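Local coordinates for protein extracellular ligand-binding receptor (Verminephrobacter eiseniae, PDB 4M88) that probably binds an amino acid or a related small solute outside the cytoplasmic membrane for uptake by an ABC transporter, at residues A[8-13]-A[49-54]; A[22-27]-A[285-290]; A[56-61]-A[84-89]; A[76-81]-A[98-103]; A[117-122]-A[336-341]. All coordinates share one frame; numbering follows the deposited sequence.

Contact 1 (A[8-13]-A[49-54])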
# COMPACT_ATOMS: atom_id res chain seq x y z
N GLY A 8 0.46 8.55 -15.74
CA GLY A 8 -0.68 9.17 -15.10
C GLY A 8 -0.84 8.67 -13.68
O GLY A 8 -0.51 7.52 -13.39
N GLN A 9 -1.31 9.53 -12.79
CA GLN A 9 -1.75 9.05 -11.49
C GLN A 9 -3.17 9.51 -11.26
O GLN A 9 -3.45 10.72 -11.15
CB GLN A 9 -0.86 9.54 -10.35
CG GLN A 9 -1.34 9.01 -8.98
CD GLN A 9 -0.70 9.73 -7.79
OE1 GLN A 9 0.11 10.63 -7.96
NE2 GLN A 9 -1.10 9.33 -6.58
N ILE A 10 -4.09 8.55 -11.20
CA ILE A 10 -5.44 8.83 -10.75
C ILE A 10 -5.51 8.49 -9.27
O ILE A 10 -5.18 7.37 -8.88
CB ILE A 10 -6.49 8.01 -11.51
CG1 ILE A 10 -6.41 8.31 -13.01
CG2 ILE A 10 -7.87 8.33 -10.99
CD1 ILE A 10 -7.36 7.45 -13.85
N GLY A 11 -5.92 9.44 -8.45
CA GLY A 11 -5.82 9.23 -7.01
C GLY A 11 -6.89 9.99 -6.26
O GLY A 11 -7.50 10.92 -6.78
N PRO A 12 -7.13 9.59 -5.00
CA PRO A 12 -8.13 10.26 -4.18
C PRO A 12 -7.56 11.54 -3.57
O PRO A 12 -7.38 11.62 -2.35
CB PRO A 12 -8.44 9.22 -3.10
CG PRO A 12 -7.15 8.44 -2.96
CD PRO A 12 -6.54 8.41 -4.34
N PHE A 13 -7.29 12.54 -4.41
CA PHE A 13 -6.63 13.77 -3.94
C PHE A 13 -7.52 14.65 -3.06
O PHE A 13 -7.01 15.41 -2.23
CB PHE A 13 -6.06 14.55 -5.12
CG PHE A 13 -4.97 13.82 -5.83
CD1 PHE A 13 -3.75 13.59 -5.20
CD2 PHE A 13 -5.16 13.33 -7.12
CE1 PHE A 13 -2.73 12.90 -5.84
CE2 PHE A 13 -4.14 12.64 -7.77
CZ PHE A 13 -2.92 12.44 -7.13
N PHE A 49 0.82 13.37 -15.33
CA PHE A 49 -0.40 14.14 -15.13
C PHE A 49 -1.17 13.48 -14.01
O PHE A 49 -0.95 12.30 -13.70
CB PHE A 49 -1.23 14.22 -16.40
CG PHE A 49 -1.87 12.93 -16.78
CD1 PHE A 49 -3.15 12.62 -16.33
CD2 PHE A 49 -1.20 12.03 -17.58
CE1 PHE A 49 -3.74 11.42 -16.67
CE2 PHE A 49 -1.78 10.83 -17.94
CZ PHE A 49 -3.05 10.52 -17.48
N GLU A 50 -2.06 14.24 -13.40
CA GLU A 50 -2.80 13.77 -12.24
C GLU A 50 -4.27 13.99 -12.46
O GLU A 50 -4.68 14.89 -13.20
CB GLU A 50 -2.35 14.53 -10.98
CG GLU A 50 -0.90 14.28 -10.61
CD GLU A 50 -0.10 15.56 -10.47
OE1 GLU A 50 -0.53 16.61 -10.99
OE2 GLU A 50 0.98 15.51 -9.85
N ALA A 51 -5.08 13.18 -11.80
CA ALA A 51 -6.52 13.34 -11.89
C ALA A 51 -7.10 12.87 -10.58
O ALA A 51 -6.64 11.86 -10.02
CB ALA A 51 -7.07 12.52 -13.05
N ASP A 52 -8.09 13.59 -10.08
CA ASP A 52 -8.69 13.32 -8.77
C ASP A 52 -9.95 12.46 -8.92
O ASP A 52 -10.90 12.88 -9.57
CB ASP A 52 -9.02 14.65 -8.09
CG ASP A 52 -9.66 14.49 -6.72
OD1 ASP A 52 -9.55 13.42 -6.10
OD2 ASP A 52 -10.28 15.48 -6.26
N ASP A 53 -9.95 11.27 -8.31
CA ASP A 53 -11.12 10.39 -8.34
C ASP A 53 -12.02 10.60 -7.13
O ASP A 53 -13.10 10.00 -7.03
CB ASP A 53 -10.72 8.90 -8.50
CG ASP A 53 -9.94 8.33 -7.30
OD1 ASP A 53 -10.28 8.65 -6.13
OD2 ASP A 53 -8.98 7.54 -7.52
N ARG A 54 -11.57 11.46 -6.21
CA ARG A 54 -12.39 11.89 -5.07
C ARG A 54 -12.77 10.74 -4.13
O ARG A 54 -13.81 10.80 -3.47
CB ARG A 54 -13.66 12.63 -5.53
CG ARG A 54 -13.40 13.75 -6.52
CD ARG A 54 -14.68 14.51 -6.87
NE ARG A 54 -15.71 13.64 -7.45
CZ ARG A 54 -15.73 13.25 -8.72
NH1 ARG A 54 -14.77 13.62 -9.56
NH2 ARG A 54 -16.72 12.47 -9.16
O HOH W 1 -7.15 5.88 -7.73
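Gly8-Gly11 and Phe49-Asp52 pair as parallel strands at one edge of a five-stranded sheet, the two strands of a beta-alpha-beta unit whose helix is 18-37. The register runs from Gly8 beside Phe49 to Gly11 beside Asp52. Gln9 N gives to Phe49 O at 2.9 Å, Ala51 N to Gln9 O, and Gly11 N to Ala51 O. Past the strand ends Asp53 N still bonds Gly11 O, arriving from above the carbonyl plane. On the side facing helix 57-68, the Phe49 ring swings back over Gly8, whose CA lies 3.7 Å from the ring centroid in a CH-pi contact. Phe49 CG sits between the backbone N and the carbonyl carbon (chi1 71°), which puts the ring where a side chain at Gly8 would have to go. On the side facing helix 18-37, Gln9 OE1 and Glu50 OE2 both bond Asn25 ND2, and Phe13 turns its ring edge to Ala51 O, 3.5 Å from CE2. Asp52 OD1 takes Arg54 N at 2.8 Å, an Asx turn, while OD2 pairs with Thr14 OG1. Replacing Asp52 with an alanine would probably leave Arg54 N and Thr14 OG1 without these mates and the turn less firmly held. Asp53 lies alongside Pro12: its OD1, which also accepts from Phe55 N, is 3.6 Å from Pro12 CB, and its OD2 is 3.7 Å from Ile10 CG2.

Contact 2 (A[22-27]-A[285-290])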
# COMPACT_ATOMS: atom_id res chain seq x y z
N ALA A 22 -1.49 12.39 -1.59
CA ALA A 22 -0.43 13.39 -1.74
C ALA A 22 0.95 12.75 -1.52
O ALA A 22 1.92 13.11 -2.18
CB ALA A 22 -0.65 14.55 -0.77
N GLY A 23 1.02 11.82 -0.57
CA GLY A 23 2.26 11.10 -0.29
C GLY A 23 2.72 10.23 -1.45
O GLY A 23 3.89 10.27 -1.85
N LEU A 24 1.81 9.44 -2.00
CA LEU A 24 2.11 8.67 -3.21
C LEU A 24 2.58 9.59 -4.32
O LEU A 24 3.55 9.30 -5.02
CB LEU A 24 0.88 7.90 -3.71
CG LEU A 24 0.43 6.63 -3.00
CD1 LEU A 24 -0.85 6.13 -3.68
CD2 LEU A 24 1.51 5.56 -3.07
N ASN A 25 1.88 10.71 -4.49
CA ASN A 25 2.20 11.66 -5.55
C ASN A 25 3.60 12.26 -5.35
O ASN A 25 4.35 12.43 -6.31
CB ASN A 25 1.13 12.75 -5.59
CG ASN A 25 1.35 13.76 -6.71
OD1 ASN A 25 1.64 14.93 -6.45
ND2 ASN A 25 1.20 13.32 -7.95
N GLN A 26 3.94 12.60 -4.11
CA GLN A 26 5.26 13.14 -3.80
C GLN A 26 6.37 12.16 -4.16
O GLN A 26 7.41 12.55 -4.72
CB GLN A 26 5.34 13.50 -2.31
CG GLN A 26 4.61 14.80 -1.99
CD GLN A 26 4.22 14.90 -0.53
OE1 GLN A 26 4.53 14.01 0.27
NE2 GLN A 26 3.52 15.97 -0.16
N GLY A 27 6.17 10.90 -3.85
CA GLY A 27 7.17 9.88 -4.14
C GLY A 27 7.33 9.67 -5.63
O GLY A 27 8.44 9.49 -6.14
N THR A 285 7.32 8.99 4.70
CA THR A 285 6.31 7.96 4.97
C THR A 285 6.41 6.79 3.99
O THR A 285 7.07 6.88 2.94
CB THR A 285 4.88 8.51 4.86
OG1 THR A 285 4.56 8.75 3.49
CG2 THR A 285 4.75 9.80 5.64
N GLU A 286 5.72 5.70 4.34
CA GLU A 286 5.66 4.51 3.51
C GLU A 286 4.96 4.79 2.17
O GLU A 286 5.30 4.20 1.15
CB GLU A 286 4.93 3.40 4.26
CG GLU A 286 5.67 2.91 5.52
CD GLU A 286 5.43 3.78 6.75
OE1 GLU A 286 4.82 4.87 6.63
OE2 GLU A 286 5.85 3.35 7.86
N PHE A 287 3.99 5.70 2.17
CA PHE A 287 3.32 6.03 0.91
C PHE A 287 4.22 6.79 -0.05
O PHE A 287 4.15 6.59 -1.26
CB PHE A 287 2.01 6.77 1.15
CG PHE A 287 0.89 5.87 1.58
CD1 PHE A 287 0.66 4.67 0.91
CD2 PHE A 287 0.11 6.18 2.68
CE1 PHE A 287 -0.35 3.81 1.31
CE2 PHE A 287 -0.90 5.33 3.09
CZ PHE A 287 -1.14 4.14 2.40
N GLN A 288 5.06 7.67 0.47
CA GLN A 288 6.06 8.33 -0.38
C GLN A 288 6.98 7.28 -1.00
O GLN A 288 7.28 7.33 -2.18
CB GLN A 288 6.87 9.35 0.42
CG GLN A 288 6.03 10.57 0.79
CD GLN A 288 6.65 11.42 1.86
OE1 GLN A 288 7.55 10.98 2.57
NE2 GLN A 288 6.16 12.65 1.99
N LEU A 289 7.44 6.33 -0.19
CA LEU A 289 8.35 5.31 -0.71
C LEU A 289 7.64 4.42 -1.71
O LEU A 289 8.23 4.03 -2.72
CB LEU A 289 8.97 4.49 0.43
CG LEU A 289 9.89 3.35 0.00
CD1 LEU A 289 11.02 3.86 -0.87
CD2 LEU A 289 10.47 2.67 1.24
N GLU A 290 6.38 4.11 -1.46
CA GLU A 290 5.59 3.29 -2.38
C GLU A 290 5.44 3.98 -3.72
O GLU A 290 5.53 3.33 -4.77
CB GLU A 290 4.20 2.99 -1.79
CG GLU A 290 3.37 2.05 -2.64
CD GLU A 290 2.38 1.23 -1.82
OE1 GLU A 290 2.13 1.58 -0.64
OE2 GLU A 290 1.87 0.22 -2.36
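Gly23 and Gly27 bring helix 22-27 within 6.6 Å of helix 286-290, the short segment axes crossing at -43°. Spaced four apart, the two glycines let backbone meet backbone: Gln288 CA points its hydrogen at Gly23 O (3.3 Å), and Gly27 CA does the same to Gln288 O (3.2 Å). A side chain at Gly27 would run straight into that second oxygen. Beside this seam the amides of Gln26 and Gln288 meet with their planes 52° apart. Gln288 NE2 gives a hydrogen bond of 2.7 Å to Gln26 OE1, which lies close to the plane of the donor amide. Both chains are extended beyond CG, and this carries their ends past the helix walls to each other. The other end of the Gln288 amide, OE1, accepts from Thr285 N at 2.9 Å, while Thr285 OG1 takes Gln288 N: a capping box at the start of helix 286-303. A leucine in place of Gln288 would probably leave both Gln26 OE1 and Thr285 N without their mates and weaken the helix cap. On the far flank Leu24 CD2 rests 3.4 Å from Phe287 O and 3.9 Å from Glu290 CB; the Glu290 carboxylate itself goes to Arg122 and Asn102. Bonded at both ends, the Gln288 amide is fixed in rotation; it caps the N terminus of its own helix and ties it to helix 18-37.

Contact 3 (A[56-61]-A[84-89])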
# COMPACT_ATOMS: atom_id res chain seq x y z
N SER A 56 -13.85 7.70 -4.85
CA SER A 56 -15.09 7.03 -5.26
C SER A 56 -14.88 6.22 -6.53
O SER A 56 -14.03 6.55 -7.37
CB SER A 56 -16.20 8.05 -5.50
OG SER A 56 -15.85 8.93 -6.55
N GLY A 57 -15.67 5.17 -6.69
CA GLY A 57 -15.63 4.40 -7.93
C GLY A 57 -16.11 5.26 -9.08
O GLY A 57 -15.54 5.22 -10.19
N GLU A 58 -17.15 6.07 -8.83
CA GLU A 58 -17.70 6.94 -9.85
C GLU A 58 -16.65 7.91 -10.36
O GLU A 58 -16.54 8.14 -11.56
CB GLU A 58 -18.90 7.73 -9.32
CG GLU A 58 -20.22 7.29 -9.92
CD GLU A 58 -20.21 7.25 -11.43
OE1 GLU A 58 -19.60 8.14 -12.07
OE2 GLU A 58 -20.81 6.31 -11.99
N GLY A 59 -15.87 8.47 -9.43
CA GLY A 59 -14.84 9.41 -9.79
C GLY A 59 -13.76 8.74 -10.62
O GLY A 59 -13.23 9.33 -11.56
N PHE A 60 -13.44 7.50 -10.27
CA PHE A 60 -12.43 6.78 -11.04
C PHE A 60 -12.93 6.50 -12.46
O PHE A 60 -12.20 6.73 -13.43
CB PHE A 60 -12.04 5.46 -10.38
CG PHE A 60 -10.84 4.83 -11.01
CD1 PHE A 60 -9.57 5.18 -10.59
CD2 PHE A 60 -10.97 3.92 -12.05
CE1 PHE A 60 -8.44 4.61 -11.17
CE2 PHE A 60 -9.85 3.34 -12.64
CZ PHE A 60 -8.58 3.69 -12.20
N ALA A 61 -14.15 5.99 -12.56
CA ALA A 61 -14.78 5.72 -13.85
C ALA A 61 -14.78 6.96 -14.74
O ALA A 61 -14.53 6.86 -15.95
CB ALA A 61 -16.20 5.23 -13.65
N ILE A 84 -10.43 0.87 -7.47
CA ILE A 84 -9.87 -0.32 -8.11
C ILE A 84 -10.94 -1.36 -8.43
O ILE A 84 -10.91 -2.00 -9.50
CB ILE A 84 -8.72 -0.94 -7.27
CG1 ILE A 84 -7.57 0.05 -7.14
CG2 ILE A 84 -8.23 -2.26 -7.88
CD1 ILE A 84 -6.58 -0.33 -6.04
N LYS A 85 -11.90 -1.53 -7.53
CA LYS A 85 -13.01 -2.46 -7.79
C LYS A 85 -13.79 -2.04 -9.04
O LYS A 85 -14.16 -2.88 -9.87
CB LYS A 85 -13.93 -2.55 -6.57
CG LYS A 85 -15.12 -3.49 -6.74
CD LYS A 85 -15.76 -3.82 -5.39
CE LYS A 85 -16.82 -4.91 -5.53
NZ LYS A 85 -17.89 -4.49 -6.48
N ARG A 86 -14.03 -0.74 -9.18
CA ARG A 86 -14.73 -0.23 -10.35
C ARG A 86 -13.91 -0.47 -11.62
O ARG A 86 -14.45 -0.85 -12.66
CB ARG A 86 -15.01 1.27 -10.18
CG ARG A 86 -15.82 1.89 -11.32
CD ARG A 86 -17.21 1.28 -11.41
NE ARG A 86 -18.05 2.00 -12.37
CZ ARG A 86 -18.86 3.00 -12.04
NH1 ARG A 86 -18.97 3.39 -10.78
NH2 ARG A 86 -19.57 3.60 -12.98
N MSE A 87 -12.59 -0.27 -11.53
CA MSE A 87 -11.71 -0.49 -12.66
C MSE A 87 -11.83 -1.94 -13.13
O MSE A 87 -11.88 -2.21 -14.33
CB MSE A 87 -10.25 -0.20 -12.29
CG MSE A 87 -9.24 -0.35 -13.43
SE MSE A 87 -7.39 -0.08 -12.80
CE MSE A 87 -7.12 -1.76 -11.85
N LEU A 88 -11.91 -2.86 -12.18
CA LEU A 88 -11.98 -4.28 -12.52
C LEU A 88 -13.38 -4.70 -12.95
O LEU A 88 -13.54 -5.47 -13.91
CB LEU A 88 -11.47 -5.13 -11.35
CG LEU A 88 -10.01 -4.91 -10.92
CD1 LEU A 88 -9.73 -5.57 -9.59
CD2 LEU A 88 -9.04 -5.44 -11.98
N ASP A 89 -14.41 -4.21 -12.26
CA ASP A 89 -15.79 -4.57 -12.60
C ASP A 89 -16.24 -4.04 -13.96
O ASP A 89 -17.00 -4.69 -14.67
CB ASP A 89 -16.77 -4.10 -11.51
CG ASP A 89 -16.56 -4.82 -10.18
OD1 ASP A 89 -15.91 -5.89 -10.15
OD2 ASP A 89 -17.06 -4.32 -9.15
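Arg86 stretches across from helix 81-89 along the start of helix 57-68, meeting a different atom at almost every step. Its CB stands 3.9 Å from Gly57 CA, where the lack of a side chain leaves room for it. CG, anti to the backbone N, lies 3.5 Å from Gly57 O. The chain then bends at chi2 (64°), so the remainder runs along helix 57-61 rather than straight into it. NE is held by Asp90 OD2, a salt bridge within its own part of the chain, and the flat guanidinium passes under Ala61, whose CB sits over one face at 3.8 Å from CZ. At the tip NH2 gives a hydrogen bond of 3.1 Å to Glu58 OE2, part of a salt bridge. The oxygen lies near the guanidinium plane, but the nitrogen reaches it from above the carboxylate plane, the two planes being 75° apart. With Glu62 close to Glu58, the arginine probably also eases the mutual repulsion of those two carboxylates.

Both helices belong to the layer on one side of the parallel sheet of this alpha/beta domain, and their short segments cross at -55°, 8.5 Å apart. Ser56 starts the first of them, its OG accepting from Gly59 N as N-cap. On the inner side, nearer the sheet, the Phe60 ring meets selenomethionine Met87: CE2 is 3.6 Å from Met87 CB, and the selenium lies obliquely beside the ring in a Met-aromatic contact. The far end of Met87 continues to Phe118 on the edge strand.

Contact 4 (A[76-81]-A[98-103])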
# COMPACT_ATOMS: atom_id res chain seq x y z
N ILE A 76 0.05 4.96 -12.43
CA ILE A 76 0.89 4.58 -11.31
C ILE A 76 0.10 4.56 -10.02
O ILE A 76 -0.50 5.57 -9.64
CB ILE A 76 2.07 5.55 -11.11
CG1 ILE A 76 2.85 5.75 -12.41
CG2 ILE A 76 3.00 5.04 -9.98
CD1 ILE A 76 3.43 4.47 -12.96
N SER A 77 0.08 3.39 -9.38
CA SER A 77 -0.45 3.21 -8.02
C SER A 77 -1.80 3.88 -7.74
O SER A 77 -1.89 4.77 -6.88
CB SER A 77 0.60 3.66 -6.99
OG SER A 77 0.31 3.12 -5.71
N PRO A 78 -2.86 3.46 -8.45
CA PRO A 78 -4.19 3.93 -8.02
C PRO A 78 -4.45 3.49 -6.58
O PRO A 78 -3.99 2.43 -6.15
CB PRO A 78 -5.15 3.24 -8.99
CG PRO A 78 -4.38 2.04 -9.51
CD PRO A 78 -2.95 2.51 -9.58
N MSE A 79 -5.19 4.33 -5.87
CA MSE A 79 -5.45 4.14 -4.45
C MSE A 79 -6.94 4.28 -4.16
O MSE A 79 -7.58 5.25 -4.57
CB MSE A 79 -4.66 5.17 -3.65
CG MSE A 79 -5.11 5.30 -2.21
SE MSE A 79 -4.00 6.64 -1.29
CE MSE A 79 -2.65 5.40 -0.65
N GLY A 80 -7.49 3.29 -3.46
CA GLY A 80 -8.89 3.31 -3.08
C GLY A 80 -9.56 2.01 -3.48
O GLY A 80 -9.52 1.63 -4.66
N SER A 81 -10.18 1.34 -2.51
CA SER A 81 -10.92 0.10 -2.77
C SER A 81 -12.00 0.25 -3.84
O SER A 81 -12.08 -0.57 -4.76
CB SER A 81 -11.58 -0.39 -1.47
OG SER A 81 -10.61 -0.53 -0.44
N VAL A 98 -2.64 0.25 -21.87
CA VAL A 98 -1.99 0.84 -20.72
C VAL A 98 -1.60 -0.28 -19.76
O VAL A 98 -2.14 -1.38 -19.83
CB VAL A 98 -2.93 1.85 -20.02
CG1 VAL A 98 -4.03 1.12 -19.24
CG2 VAL A 98 -2.14 2.79 -19.10
N VAL A 99 -0.65 -0.01 -18.88
CA VAL A 99 -0.38 -0.92 -17.79
C VAL A 99 -0.61 -0.15 -16.50
O VAL A 99 -0.39 1.07 -16.45
CB VAL A 99 1.05 -1.47 -17.86
CG1 VAL A 99 2.00 -0.37 -17.83
CG2 VAL A 99 1.33 -2.35 -16.70
N VAL A 100 -1.11 -0.85 -15.49
CA VAL A 100 -1.33 -0.22 -14.19
C VAL A 100 -0.29 -0.79 -13.25
O VAL A 100 -0.19 -2.01 -13.10
CB VAL A 100 -2.73 -0.51 -13.62
CG1 VAL A 100 -2.90 0.19 -12.28
CG2 VAL A 100 -3.82 -0.04 -14.59
N VAL A 101 0.53 0.07 -12.66
CA VAL A 101 1.65 -0.39 -11.86
C VAL A 101 1.40 -0.05 -10.41
O VAL A 101 1.38 1.12 -10.02
CB VAL A 101 2.99 0.20 -12.34
CG1 VAL A 101 4.13 -0.22 -11.41
CG2 VAL A 101 3.28 -0.24 -13.77
N ASN A 102 1.18 -1.12 -9.64
CA ASN A 102 0.81 -1.06 -8.23
C ASN A 102 -0.65 -0.67 -8.02
O ASN A 102 -1.28 -0.04 -8.87
CB ASN A 102 1.75 -0.18 -7.40
CG ASN A 102 1.80 -0.61 -5.94
OD1 ASN A 102 1.88 -1.81 -5.64
ND2 ASN A 102 1.74 0.36 -5.03
N GLY A 103 -1.18 -1.08 -6.87
CA GLY A 103 -2.54 -0.76 -6.48
C GLY A 103 -2.56 -0.77 -4.97
O GLY A 103 -1.91 -1.62 -4.34
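Ser77 and Asn102 both turn their side chains anti to the backbone N (chi1 -161° and -153°), and this brings Ser77 OG within 3.2 Å of Asn102 ND2, which donates to it, the oxygen lying somewhat out of the Asn102 amide plane. They sit at the C-terminal ends of neighbouring parallel strands, 74-76 and 99-101, of the alpha/beta sheet, where the first chain turns off toward helix 81-89. The amide is gripped from several directions: ND2 also gives to Glu290 OE2, and OD1 accepts from the backbone N of Val121 and Arg122, so its rotation is fixed. Ser77 N donates to Val101 O at 2.7 Å, one of the bonds that define the parallel bridge of Ile76 with Val101. Pro78 comes next and has no N-H to offer; its CD sits 3.1 Å from Asn102 O, a buried carbonyl with no hydrogen-bond partner in the model. The same CD and its neighbour CG meet Val100 CG1, each at 3.6 Å, the two side chains lying at a slant to each other. Beyond the bridge, Gly103 CA makes a CA-H...O contact with Pro78 O. On one side of the sheet, Ile76 and Ser77 face helix 18-37, and Ile76 and Asn102 face helix 286-303; Val100 lies on the other side, against Phe118 and Met87.

Contact 5 (A[117-122]-A[336-341])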
# COMPACT_ATOMS: atom_id res chain seq x y z
N LYS A 117 -3.10 -6.77 -17.01
CA LYS A 117 -2.42 -5.49 -17.20
C LYS A 117 -2.15 -4.74 -15.88
O LYS A 117 -1.64 -3.63 -15.88
CB LYS A 117 -3.24 -4.59 -18.15
CG LYS A 117 -3.34 -5.14 -19.58
CD LYS A 117 -4.17 -4.19 -20.45
CE LYS A 117 -4.43 -4.80 -21.81
NZ LYS A 117 -5.28 -3.88 -22.62
N PHE A 118 -2.50 -5.38 -14.77
CA PHE A 118 -2.46 -4.76 -13.44
C PHE A 118 -1.33 -5.46 -12.66
O PHE A 118 -1.42 -6.66 -12.36
CB PHE A 118 -3.83 -4.98 -12.79
CG PHE A 118 -4.04 -4.28 -11.48
CD1 PHE A 118 -3.21 -3.24 -11.07
CD2 PHE A 118 -5.08 -4.68 -10.64
CE1 PHE A 118 -3.42 -2.59 -9.84
CE2 PHE A 118 -5.30 -4.06 -9.41
CZ PHE A 118 -4.46 -3.00 -9.01
N PHE A 119 -0.25 -4.72 -12.40
CA PHE A 119 0.96 -5.29 -11.76
C PHE A 119 1.06 -4.79 -10.34
O PHE A 119 0.68 -3.65 -10.07
CB PHE A 119 2.22 -4.88 -12.53
CG PHE A 119 2.35 -5.54 -13.88
CD1 PHE A 119 3.15 -6.66 -14.04
CD2 PHE A 119 1.65 -5.05 -14.97
CE1 PHE A 119 3.27 -7.28 -15.28
CE2 PHE A 119 1.76 -5.66 -16.23
CZ PHE A 119 2.57 -6.78 -16.37
N HIS A 120 1.57 -5.61 -9.43
CA HIS A 120 1.59 -5.22 -8.01
C HIS A 120 3.01 -5.14 -7.50
O HIS A 120 3.77 -6.09 -7.64
CB HIS A 120 0.78 -6.22 -7.18
CG HIS A 120 -0.61 -6.40 -7.69
ND1 HIS A 120 -1.64 -5.53 -7.37
CD2 HIS A 120 -1.13 -7.30 -8.55
CE1 HIS A 120 -2.74 -5.91 -8.00
NE2 HIS A 120 -2.46 -6.98 -8.73
N VAL A 121 3.36 -4.00 -6.91
CA VAL A 121 4.71 -3.79 -6.39
C VAL A 121 4.76 -4.15 -4.90
O VAL A 121 5.76 -4.65 -4.41
CB VAL A 121 5.17 -2.34 -6.65
CG1 VAL A 121 6.52 -2.09 -6.03
CG2 VAL A 121 5.23 -2.07 -8.15
N ARG A 122 3.68 -3.88 -4.18
CA ARG A 122 3.64 -4.23 -2.76
C ARG A 122 3.15 -5.67 -2.59
O ARG A 122 2.37 -6.17 -3.41
CB ARG A 122 2.69 -3.31 -2.00
CG ARG A 122 1.26 -3.35 -2.55
CD ARG A 122 0.26 -2.81 -1.55
NE ARG A 122 0.76 -1.57 -0.96
CZ ARG A 122 0.58 -1.23 0.32
NH1 ARG A 122 1.06 -0.07 0.77
NH2 ARG A 122 -0.08 -2.04 1.13
N LYS A 336 6.52 -14.99 -12.81
CA LYS A 336 5.59 -16.05 -12.45
C LYS A 336 4.17 -15.54 -12.31
O LYS A 336 3.25 -16.30 -12.03
CB LYS A 336 6.03 -16.68 -11.12
CG LYS A 336 7.51 -17.06 -11.10
CD LYS A 336 7.91 -17.67 -9.78
CE LYS A 336 9.39 -17.44 -9.51
NZ LYS A 336 9.76 -17.89 -8.14
N GLY A 337 3.98 -14.24 -12.51
CA GLY A 337 2.68 -13.64 -12.34
C GLY A 337 2.82 -12.17 -12.03
O GLY A 337 3.93 -11.64 -11.93
N ASN A 338 1.69 -11.50 -11.84
CA ASN A 338 1.69 -10.05 -11.73
C ASN A 338 1.97 -9.49 -10.35
O ASN A 338 2.05 -8.27 -10.18
CB ASN A 338 0.39 -9.48 -12.29
CG ASN A 338 0.41 -9.35 -13.79
OD1 ASN A 338 1.14 -10.08 -14.48
ND2 ASN A 338 -0.39 -8.44 -14.32
N ALA A 339 2.13 -10.37 -9.36
CA ALA A 339 2.54 -9.94 -8.02
C ALA A 339 4.05 -10.03 -7.92
O ALA A 339 4.61 -11.13 -7.90
CB ALA A 339 1.90 -10.83 -6.95
N GLY A 340 4.71 -8.88 -7.86
CA GLY A 340 6.15 -8.84 -8.03
C GLY A 340 6.95 -8.94 -6.76
O GLY A 340 8.16 -9.15 -6.82
N SER A 341 6.30 -8.81 -5.61
CA SER A 341 7.03 -8.78 -4.35
C SER A 341 6.44 -9.72 -3.29
O SER A 341 5.23 -9.76 -3.12
CB SER A 341 7.07 -7.35 -3.79
OG SER A 341 7.69 -7.33 -2.51
O HOH W 2 3.30 -8.38 -4.86
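Asn338 lays its side-chain amide flat over the ring of Phe119, ND2 standing 3.7 Å above the ring centre with the planes only 18° apart. From there ND2 gives a hydrogen bond of 2.8 Å to Phe118 O, keeping that oxygen near its own amide plane but approaching well above the carbonyl plane; it also bonds Pro116 O, so two carbonyls hold the amide flat. The backbone of Asn338 joins in as well: its O accepts His120 N at 2.8 Å, nearly in line with the C=O. One step further, Gly340 N returns the bond to His120 O at 3.0 Å, in the carbonyl plane. Together the two make a single bridge between His120 and Ala339. Beyond it Ser341, whose OG accepts from Tyr343 N, has its CB 3.1 Å from Val121 O, a buried oxygen with no partner in the model. A water links the ends of the two segments, donating to Arg122 O (2.8 Å) and accepting from Ser341 N (3.1 Å). In the next shell, Phe334 meets the Phe119 ring edge-to-face, and Val99 packs against it too. Segment 117-122 leaves the first sheet here, while 336-341 heads for strand 345-349 of the second. Two such passages side by side are consistent with the hinge of a type I periplasmic binding protein, where three chain crossings join the lobes.

In the fold
From the N terminus, contact 1 closes the first loop, strand to strand around helix 18-37. That helix starts contact 2, which reaches forward to helix 286-303, so contacts 1 and 2 cross. Contact 3 opens just after contact 1 closes and interlocks with contact 4: helix 57-68 joins helix 81-89, while the loop after strand 74-76 joins strand 99-101. Both fall wholly within the long loop of contact 2. Contact 5 opens later and closes beyond it, crossing contact 2. Contacts 1, 4 and 5 reach the same sheet; Glu290, bonded to Asn102 and Arg122, ties contact 2 to contacts 4 and 5, bringing late chain back onto the first lobe.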